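Local coordinates for lombricine kinase (Urechis caupo, PDB 3JPZ), which catalyses the reversible transfer of a phosphoryl group between ATP and the guanidino compound lombricine, as a member of the ATP:guanido phosphotransferase (phosphagen kinase) family, at residues F27-Y30 with Q31-F34; V141-V144 with I145-L149; E238-G241 with R242-A246; S359-D362 with L363-A366. All blocks are in the same frame, centred on the assembly; numbering follows the deposited sequence.

In the fold
The four contacts follow one another along the chain, each a local i to i+3 or i+4 association within one helix or turn. Interaction 1 sits on helix 27-33, in the N-terminal domain, about 42 Å centre to centre from interaction 3. Interactions 2 and 3 are neighbours that do not touch: helices 135-149 and 233-252 both pack against the eight-stranded antiparallel sheet, their contacts about 16 Å apart between centres and about 5 Å at the nearest atoms. They back the sheet whose strands 113-122, 222-229 and 279-285 carry residues that bind ADP. Interaction 4 closes the chain beyond helix 333-355, about 37 Å from interaction 3 between centres; 1 and 4 belong to outlying parts.

Interaction 1: residues F27-Y30 with Q31-F34; sequences FEMY and QRLF
Q31 begins the last turn of helix 27-33, an alpha-helix of the N-terminal domain, and its N donates to F27 O at 2.8 Å. With CG anti to the backbone N (chi1 -164°) and the chain extended beyond it, Q31 brings its amide to the far end of the F27 ring, Q31 NE2 3.6 Å from F27 CE2, while Q31 CB lies over one ring face; amide and ring planes are 56° apart. A water donates to both E28 O and Q31 OE1, a fitting place for a polar residue on the exposed side. R32 folds back at chi3 (-75°), laying its guanidinium over the M29 backbone, with R32 NH2 3.4 Å from M29 CA; its NE forms a salt bridge with E74 of helix 73-83. L33 and M29 lie side by side on the buried side, L33 CD1 a tight 3.4 Å from M29 CG; both apolar chains also touch L75. F34 is the first residue to leave helical geometry, and its N makes only weak bonds, to Y30 O and Q31 O. Its ring lies obliquely to that of Y30, whose hydroxyl is hydrogen-bonded to D45. That same Y30 OH comes to the edge of the F34 ring, 3.4 Å from F34 CE1.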
loop_
_atom_site.group_PDB
_atom_site.type_symbol
_atom_site.label_atom_id
_atom_site.label_comp_id
_atom_site.label_asym_id
_atom_site.label_seq_id
_atom_site.Cartn_x
_atom_site.Cartn_y
_atom_site.Cartn_z
ATOM N N PHE A 27 -11.282 5.277 22.931
ATOM C CA PHE A 27 -9.965 5.021 23.499
ATOM C C PHE A 27 -9.941 3.841 24.459
ATOM O O PHE A 27 -8.920 3.171 24.623
ATOM C CB PHE A 27 -9.439 6.233 24.254
ATOM C CG PHE A 27 -8.154 5.952 24.972
ATOM C CD1 PHE A 27 -6.983 5.759 24.255
ATOM C CD2 PHE A 27 -8.124 5.822 26.351
ATOM C CE1 PHE A 27 -5.808 5.470 24.896
ATOM C CE2 PHE A 27 -6.946 5.536 27.001
ATOM C CZ PHE A 27 -5.787 5.360 26.277
ATOM N N GLU A 28 -11.071 3.613 25.106
ATOM C CA GLU A 28 -11.175 2.625 26.167
ATOM C C GLU A 28 -11.139 1.220 25.583
ATOM O O GLU A 28 -10.392 0.358 26.046
ATOM C CB GLU A 28 -12.463 2.856 26.950
ATOM C CG GLU A 28 -12.462 4.146 27.778
ATOM C CD GLU A 28 -12.549 5.411 26.932
ATOM O OE1 GLU A 28 -13.195 5.391 25.860
ATOM O OE2 GLU A 28 -11.973 6.439 27.349
ATOM N N MET A 29 -11.956 0.994 24.563
ATOM C CA MET A 29 -11.900 -0.244 23.805
ATOM C C MET A 29 -10.495 -0.423 23.244
ATOM O O MET A 29 -9.897 -1.491 23.369
ATOM C CB MET A 29 -12.915 -0.207 22.667
ATOM C CG MET A 29 -12.852 -1.405 21.741
ATOM S SD MET A 29 -14.086 -1.318 20.441
ATOM C CE MET A 29 -15.578 -1.099 21.400
ATOM N N TYR A 30 -9.970 0.633 22.634
ATOM C CA TYR A 30 -8.631 0.594 22.061
ATOM C C TYR A 30 -7.624 0.127 23.096
ATOM O O TYR A 30 -6.765 -0.699 22.807
ATOM C CB TYR A 30 -8.223 1.967 21.533
ATOM C CG TYR A 30 -6.919 1.947 20.778
ATOM C CD1 TYR A 30 -6.828 1.333 19.533
ATOM C CD2 TYR A 30 -5.776 2.542 21.300
ATOM C CE1 TYR A 30 -5.642 1.312 18.835
ATOM C CE2 TYR A 30 -4.574 2.519 20.603
ATOM C CZ TYR A 30 -4.516 1.907 19.376
ATOM O OH TYR A 30 -3.333 1.873 18.677
ATOM N N GLN A 31 -7.749 0.651 24.310
ATOM C CA GLN A 31 -6.816 0.348 25.383
ATOM C C GLN A 31 -6.932 -1.120 25.782
ATOM O O GLN A 31 -5.931 -1.793 26.021
ATOM C CB GLN A 31 -7.103 1.256 26.580
ATOM C CG GLN A 31 -5.990 1.338 27.613
ATOM C CD GLN A 31 -6.286 2.370 28.687
ATOM O OE1 GLN A 31 -7.419 2.489 29.152
ATOM N NE2 GLN A 31 -5.268 3.123 29.084
ATOM N N ARG A 32 -8.162 -1.612 25.844
ATOM C CA ARG A 32 -8.412 -3.004 26.186
ATOM C C ARG A 32 -7.769 -3.939 25.180
ATOM O O ARG A 32 -7.211 -4.973 25.546
ATOM C CB ARG A 32 -9.910 -3.280 26.212
ATOM C CG ARG A 32 -10.620 -2.782 27.447
ATOM C CD ARG A 32 -12.010 -3.395 27.563
ATOM N NE ARG A 32 -12.946 -2.793 26.620
ATOM C CZ ARG A 32 -13.570 -1.637 26.813
ATOM N NH1 ARG A 32 -13.367 -0.946 27.921
ATOM N NH2 ARG A 32 -14.406 -1.172 25.895
ATOM N N LEU A 33 -7.858 -3.562 23.909
ATOM C CA LEU A 33 -7.436 -4.422 22.811
ATOM C C LEU A 33 -5.966 -4.234 22.486
ATOM O O LEU A 33 -5.343 -5.095 21.865
ATOM C CB LEU A 33 -8.298 -4.130 21.578
ATOM C CG LEU A 33 -9.777 -4.302 21.901
ATOM C CD1 LEU A 33 -10.673 -3.792 20.775
ATOM C CD2 LEU A 33 -10.050 -5.761 22.190
ATOM N N PHE A 34 -5.414 -3.108 22.920
ATOM C CA PHE A 34 -4.007 -2.805 22.687
ATOM C C PHE A 34 -3.159 -3.767 23.512
ATOM O O PHE A 34 -3.387 -3.934 24.703
ATOM C CB PHE A 34 -3.710 -1.357 23.080
ATOM C CG PHE A 34 -2.424 -0.828 22.522
ATOM C CD1 PHE A 34 -2.387 -0.249 21.270
ATOM C CD2 PHE A 34 -1.251 -0.904 23.250
ATOM C CE1 PHE A 34 -1.209 0.235 20.752
ATOM C CE2 PHE A 34 -0.071 -0.413 22.736
ATOM C CZ PHE A 34 -0.051 0.153 21.487
HETATM O O HOH W 1 -9.750 0.502 28.708
#

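Interaction 2: residues V141-V144 with I145-L149; sequences VERV and ITTAL
V141 and I145 lie side by side and point the same way, one turn apart, so that their branches run together down the buried side of the chain. The touch is made by V141 CG1 and I145 CD1, a close 3.4 Å pair. I145 reaches back because its CG1 is anti to the carbonyl carbon (chi1 -60°) and the chain continues extended, carrying CD1 toward the earlier residue. Underneath, the backbone bond from I145 N to V141 O is almost straight, 177° at the hydrogen and 3.0 Å long. Both residues are beta-branched and apolar, which suits their buried places: I145 rests on I216 of strand 212-216, whereas V141 faces the loops at L127 and H221. This is one face of the amphipathic alpha-helix 135-149, which packs on the central antiparallel sheet of the catalytic domain. Next round the helix, V144 meets M251 of helix 233-252; the small A148 suits a place against Q250 and M251 of that same helix, and A148 N donates to V144 O at 3.1 Å. E142 forms a polar flank, extending away from the following turn to reach strand 158-162, where its OE2 is hydrogen-bonded to the hydroxyl of Y160. The outer face belongs to the polar R143 and T147, both exposed. There R143 turns its guanidinium back along the helix, and R143 NH2 forms a salt bridge with E140 OE2.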
loop_
_atom_site.group_PDB
_atom_site.type_symbol
_atom_site.label_atom_id
_atom_site.label_comp_id
_atom_site.label_asym_id
_atom_site.label_seq_id
_atom_site.Cartn_x
_atom_site.Cartn_y
_atom_site.Cartn_z
ATOM N N VAL A 141 -2.334 -22.005 1.111
ATOM C CA VAL A 141 -3.711 -21.834 0.659
ATOM C C VAL A 141 -3.826 -22.262 -0.803
ATOM O O VAL A 141 -4.644 -23.116 -1.149
ATOM C CB VAL A 141 -4.203 -20.378 0.772
ATOM C CG1 VAL A 141 -5.578 -20.268 0.166
ATOM C CG2 VAL A 141 -4.233 -19.924 2.213
ATOM N N GLU A 142 -2.995 -21.679 -1.662
ATOM C CA GLU A 142 -3.023 -22.009 -3.080
ATOM C C GLU A 142 -2.848 -23.510 -3.302
ATOM O O GLU A 142 -3.493 -24.089 -4.168
ATOM C CB GLU A 142 -1.936 -21.263 -3.849
ATOM C CG GLU A 142 -1.907 -21.602 -5.345
ATOM C CD GLU A 142 -0.692 -21.040 -6.050
ATOM O OE1 GLU A 142 0.407 -21.066 -5.460
ATOM O OE2 GLU A 142 -0.830 -20.569 -7.196
ATOM N N ARG A 143 -1.972 -24.140 -2.529
ATOM C CA ARG A 143 -1.689 -25.549 -2.742
ATOM C C ARG A 143 -2.899 -26.369 -2.352
ATOM O O ARG A 143 -3.335 -27.242 -3.092
ATOM C CB ARG A 143 -0.489 -26.010 -1.928
ATOM C CG ARG A 143 -0.181 -27.482 -2.147
ATOM C CD ARG A 143 1.050 -27.940 -1.386
ATOM N NE ARG A 143 0.781 -28.117 0.037
ATOM C CZ ARG A 143 0.030 -29.092 0.546
ATOM N NH1 ARG A 143 -0.547 -29.984 -0.252
ATOM N NH2 ARG A 143 -0.152 -29.170 1.857
ATOM N N VAL A 144 -3.437 -26.078 -1.176
ATOM C CA VAL A 144 -4.574 -26.808 -0.649
ATOM C C VAL A 144 -5.753 -26.740 -1.617
ATOM O O VAL A 144 -6.309 -27.763 -2.003
ATOM C CB VAL A 144 -4.978 -26.250 0.731
ATOM C CG1 VAL A 144 -6.313 -26.807 1.180
ATOM C CG2 VAL A 144 -3.894 -26.561 1.759
ATOM N N ILE A 145 -6.122 -25.531 -2.019
ATOM C CA ILE A 145 -7.262 -25.345 -2.907
ATOM C C ILE A 145 -7.008 -25.978 -4.277
ATOM O O ILE A 145 -7.871 -26.643 -4.836
ATOM C CB ILE A 145 -7.584 -23.846 -3.063
ATOM C CG1 ILE A 145 -7.927 -23.249 -1.696
ATOM C CG2 ILE A 145 -8.725 -23.647 -4.025
ATOM C CD1 ILE A 145 -8.079 -21.743 -1.696
ATOM N N THR A 146 -5.809 -25.786 -4.807
ATOM C CA THR A 146 -5.490 -26.244 -6.158
ATOM C C THR A 146 -5.414 -27.777 -6.274
ATOM O O THR A 146 -5.889 -28.347 -7.255
ATOM C CB THR A 146 -4.165 -25.620 -6.658
ATOM O OG1 THR A 146 -4.027 -25.830 -8.069
ATOM C CG2 THR A 146 -2.980 -26.228 -5.939
ATOM N N THR A 147 -4.834 -28.449 -5.283
ATOM C CA THR A 147 -4.748 -29.909 -5.343
ATOM C C THR A 147 -6.103 -30.532 -5.008
ATOM O O THR A 147 -6.464 -31.581 -5.537
ATOM C CB THR A 147 -3.636 -30.487 -4.434
ATOM O OG1 THR A 147 -3.635 -31.916 -4.537
ATOM C CG2 THR A 147 -3.841 -30.094 -2.988
ATOM N N ALA A 148 -6.863 -29.868 -4.145
ATOM C CA ALA A 148 -8.225 -30.293 -3.857
ATOM C C ALA A 148 -9.074 -30.172 -5.120
ATOM O O ALA A 148 -9.964 -30.988 -5.372
ATOM C CB ALA A 148 -8.812 -29.454 -2.749
ATOM N N LEU A 149 -8.779 -29.151 -5.915
ATOM C CA LEU A 149 -9.492 -28.906 -7.160
ATOM C C LEU A 149 -9.163 -29.976 -8.179
ATOM O O LEU A 149 -9.999 -30.341 -8.999
ATOM C CB LEU A 149 -9.103 -27.547 -7.733
ATOM C CG LEU A 149 -9.793 -26.314 -7.144
ATOM C CD1 LEU A 149 -9.122 -25.069 -7.683
ATOM C CD2 LEU A 149 -11.289 -26.315 -7.459
#

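Interaction 3: residues E238-G241 with R242-A246; sequences ERFG and RGLNA
E238 OE1 accepts two hydrogen bonds from R242, one turn further along helix 233-252: from NH2 and from NE, each 3.2 Å away. R242 NE also reaches E238 OE2 at 3.0 Å, so the guanidinium approaches side-on, and both carboxylate oxygens use their syn lone pairs. The two flat groups are nearly coplanar, 22° apart. Each chain bends to achieve this, E238 at chi2 (-77°) and R242 at chi3. R239 stands beside them, and D155 holds the two positive groups together by forming a salt bridge with each. On the buried side of this alpha-helix, L244 CD1 sits over one face of the F240 ring, 3.7 Å from its centroid, in a CH-pi contact. These two apolar side chains press on T120 of strand 113-122, and F240 also on I118, which probably belongs to the nucleotide site. G243 N donates to R239 O at 2.7 Å; lacking a side chain, glycine suits this buried place, where a CB would lie tight against the same R239 O. With E238 and D155 as partners, the charge of R242 is probably largely compensated, D155 also pairing with R239, and the carboxylate of E238 would be stabilised in its ionised form.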
loop_
_atom_site.group_PDB
_atom_site.type_symbol
_atom_site.label_atom_id
_atom_site.label_comp_id
_atom_site.label_asym_id
_atom_site.label_seq_id
_atom_site.Cartn_x
_atom_site.Cartn_y
_atom_site.Cartn_z
ATOM N N GLU A 238 -27.204 -25.118 -7.758
ATOM C CA GLU A 238 -26.992 -26.556 -7.602
ATOM C C GLU A 238 -25.525 -26.889 -7.783
ATOM O O GLU A 238 -24.959 -27.686 -7.037
ATOM C CB GLU A 238 -27.815 -27.344 -8.626
ATOM C CG GLU A 238 -27.795 -28.864 -8.403
ATOM C CD GLU A 238 -26.499 -29.545 -8.853
ATOM O OE1 GLU A 238 -25.828 -29.046 -9.792
ATOM O OE2 GLU A 238 -26.165 -30.603 -8.271
ATOM N N ARG A 239 -24.928 -26.291 -8.803
ATOM C CA ARG A 239 -23.515 -26.475 -9.094
ATOM C C ARG A 239 -22.698 -25.796 -8.007
ATOM O O ARG A 239 -21.698 -26.318 -7.546
ATOM C CB ARG A 239 -23.186 -25.885 -10.469
ATOM C CG ARG A 239 -21.703 -25.743 -10.773
ATOM C CD ARG A 239 -21.474 -25.411 -12.245
ATOM N NE ARG A 239 -21.909 -26.498 -13.117
ATOM C CZ ARG A 239 -22.995 -26.465 -13.883
ATOM N NH1 ARG A 239 -23.770 -25.386 -13.906
ATOM N NH2 ARG A 239 -23.301 -27.514 -14.637
ATOM N N PHE A 240 -23.151 -24.620 -7.608
ATOM C CA PHE A 240 -22.520 -23.847 -6.557
ATOM C C PHE A 240 -22.284 -24.689 -5.298
ATOM O O PHE A 240 -21.159 -24.825 -4.828
ATOM C CB PHE A 240 -23.434 -22.659 -6.255
ATOM C CG PHE A 240 -22.932 -21.740 -5.195
ATOM C CD1 PHE A 240 -21.988 -20.765 -5.489
ATOM C CD2 PHE A 240 -23.445 -21.809 -3.910
ATOM C CE1 PHE A 240 -21.544 -19.891 -4.507
ATOM C CE2 PHE A 240 -23.009 -20.942 -2.934
ATOM C CZ PHE A 240 -22.050 -19.979 -3.234
ATOM N N GLY A 241 -23.357 -25.255 -4.759
ATOM C CA GLY A 241 -23.277 -26.039 -3.542
ATOM C C GLY A 241 -22.585 -27.370 -3.761
ATOM O O GLY A 241 -21.866 -27.857 -2.897
ATOM N N ARG A 242 -22.815 -27.967 -4.922
ATOM C CA ARG A 242 -22.163 -29.220 -5.266
ATOM C C ARG A 242 -20.651 -29.017 -5.303
ATOM O O ARG A 242 -19.888 -29.824 -4.775
ATOM C CB ARG A 242 -22.668 -29.720 -6.619
ATOM C CG ARG A 242 -21.961 -30.968 -7.121
ATOM C CD ARG A 242 -22.827 -31.725 -8.118
ATOM N NE ARG A 242 -23.287 -30.868 -9.208
ATOM C CZ ARG A 242 -22.536 -30.507 -10.241
ATOM N NH1 ARG A 242 -21.279 -30.920 -10.320
ATOM N NH2 ARG A 242 -23.037 -29.729 -11.190
ATOM N N GLY A 243 -20.225 -27.919 -5.915
ATOM C CA GLY A 243 -18.815 -27.602 -6.024
ATOM C C GLY A 243 -18.189 -27.287 -4.676
ATOM O O GLY A 243 -17.088 -27.739 -4.368
ATOM N N LEU A 244 -18.893 -26.513 -3.861
ATOM C CA LEU A 244 -18.340 -26.093 -2.588
ATOM C C LEU A 244 -18.099 -27.312 -1.712
ATOM O O LEU A 244 -17.009 -27.488 -1.171
ATOM C CB LEU A 244 -19.279 -25.115 -1.893
ATOM C CG LEU A 244 -19.139 -23.655 -2.336
ATOM C CD1 LEU A 244 -20.342 -22.845 -1.887
ATOM C CD2 LEU A 244 -17.848 -23.043 -1.812
ATOM N N ASN A 245 -19.121 -28.158 -1.600
ATOM C CA ASN A 245 -19.047 -29.365 -0.778
ATOM C C ASN A 245 -17.980 -30.325 -1.288
ATOM O O ASN A 245 -17.308 -30.998 -0.507
ATOM C CB ASN A 245 -20.406 -30.072 -0.741
ATOM C CG ASN A 245 -21.435 -29.339 0.118
ATOM O OD1 ASN A 245 -21.089 -28.524 0.968
ATOM N ND2 ASN A 245 -22.708 -29.643 -0.098
ATOM N N ALA A 246 -17.836 -30.384 -2.606
ATOM C CA ALA A 246 -16.910 -31.312 -3.235
ATOM C C ALA A 246 -15.468 -30.880 -2.987
ATOM O O ALA A 246 -14.590 -31.697 -2.717
ATOM C CB ALA A 246 -17.195 -31.398 -4.724
#

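Interaction 4: residues S359-D362 with L363-A366; sequences SIDD and LIPA
I360 and I364 form the packed part of a C-terminal turn that opens with an ST turn, in which S359 OG accepts a hydrogen bond from D361 N at 3.3 Å. The two isoleucines cross at about a right angle, and I360 CD1 comes within 3.7 Å of I364 CG1. I360 reaches this place with CG1 set between the backbone N and the carbonyl carbon (chi1 62°). Its branched apolar chain is buried against M350 and L354 of helix 333-355 and I298 of helix 295-301; I364 shares I298 and H292. The turn thus lies against helices 333-355 and 295-301. The solvent side is looser and acidic. D361 and D362 are exposed, as suits charged residues, and make few close contacts: D361 lies side by side with I364, D361 OD1 3.9 Å from I364 CD1, and D362 lies beside L363 in the conformer described. L363 itself is partly exposed, and the side chains of L363 and I360 are closest at CB to CB, 4.4 Å. The backbone holds the two sides together through a single carbonyl, since I360 O takes hydrogen bonds from both L363 N and I364 N, each 2.9 Å away. I364 N approaches nearly along the C=O axis, whereas L363 N stands well above the carbonyl plane of I360.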
loop_
_atom_site.group_PDB
_atom_site.type_symbol
_atom_site.label_atom_id
_atom_site.label_comp_id
_atom_site.label_asym_id
_atom_site.label_seq_id
_atom_site.Cartn_x
_atom_site.Cartn_y
_atom_site.Cartn_z
ATOM N N SER A 359 -50.664 -0.055 -14.971
ATOM C CA SER A 359 -50.099 0.524 -13.758
ATOM C C SER A 359 -49.511 -0.592 -12.906
ATOM O O SER A 359 -50.111 -1.655 -12.779
ATOM C CB SER A 359 -51.181 1.271 -12.974
ATOM O OG SER A 359 -50.656 1.841 -11.785
ATOM N N ILE A 360 -48.330 -0.361 -12.340
ATOM C CA ILE A 360 -47.720 -1.335 -11.440
ATOM C C ILE A 360 -47.941 -0.939 -9.988
ATOM O O ILE A 360 -47.286 -1.460 -9.091
ATOM C CB ILE A 360 -46.199 -1.461 -11.658
ATOM C CG1 ILE A 360 -45.508 -0.128 -11.372
ATOM C CG2 ILE A 360 -45.896 -1.934 -13.060
ATOM C CD1 ILE A 360 -44.030 -0.276 -11.041
ATOM N N ASP A 361 -48.854 -0.003 -9.761
ATOM C CA ASP A 361 -49.124 0.477 -8.416
ATOM C C ASP A 361 -49.504 -0.660 -7.466
ATOM O O ASP A 361 -49.193 -0.609 -6.281
ATOM C CB ASP A 361 -50.223 1.540 -8.448
ATOM C CG ASP A 361 -49.779 2.808 -9.153
ATOM O OD1 ASP A 361 -48.577 2.912 -9.483
ATOM O OD2 ASP A 361 -50.628 3.697 -9.374
ATOM N N ASP A 362 -50.171 -1.687 -7.980
ATOM C CA ASP A 362 -50.599 -2.797 -7.133
ATOM C C ASP A 362 -49.531 -3.888 -7.024
ATOM O O ASP A 362 -49.680 -4.832 -6.251
ATOM C CB ASP A 362 -51.919 -3.391 -7.641
ATOM C CG ASP A 362 -51.759 -4.160 -8.939
ATOM O OD1 ASP A 362 -50.906 -3.778 -9.770
ATOM O OD2 ASP A 362 -52.499 -5.150 -9.129
ATOM N N LEU A 363 -48.459 -3.755 -7.796
ATOM C CA LEU A 363 -47.348 -4.704 -7.734
ATOM C C LEU A 363 -46.189 -4.174 -6.899
ATOM O O LEU A 363 -45.428 -4.950 -6.311
ATOM C CB LEU A 363 -46.849 -5.025 -9.143
ATOM C CG LEU A 363 -47.915 -5.513 -10.120
ATOM C CD1 LEU A 363 -47.283 -5.845 -11.465
ATOM C CD2 LEU A 363 -48.657 -6.720 -9.550
ATOM N N ILE A 364 -46.051 -2.852 -6.856
ATOM C CA ILE A 364 -44.997 -2.227 -6.069
ATOM C C ILE A 364 -45.086 -2.713 -4.631
ATOM O O ILE A 364 -46.163 -2.688 -4.036
ATOM C CB ILE A 364 -45.120 -0.693 -6.081
ATOM C CG1 ILE A 364 -44.819 -0.149 -7.476
ATOM C CG2 ILE A 364 -44.167 -0.068 -5.072
ATOM C CD1 ILE A 364 -45.612 1.094 -7.818
ATOM N N PRO A 365 -43.956 -3.169 -4.068
ATOM C CA PRO A 365 -43.968 -3.537 -2.650
ATOM C C PRO A 365 -44.458 -2.350 -1.820
ATOM O O PRO A 365 -43.876 -1.257 -1.894
ATOM C CB PRO A 365 -42.500 -3.848 -2.347
ATOM C CG PRO A 365 -41.883 -4.152 -3.675
ATOM C CD PRO A 365 -42.619 -3.317 -4.671
ATOM N N ALA A 366 -45.530 -2.561 -1.060
ATOM C CA ALA A 366 -46.183 -1.476 -0.340
ATOM C C ALA A 366 -45.240 -0.846 0.676
ATOM O O ALA A 366 -44.351 -1.506 1.216
ATOM C CB ALA A 366 -47.451 -1.983 0.342
ATOM O OXT ALA A 366 -45.345 0.346 0.974
#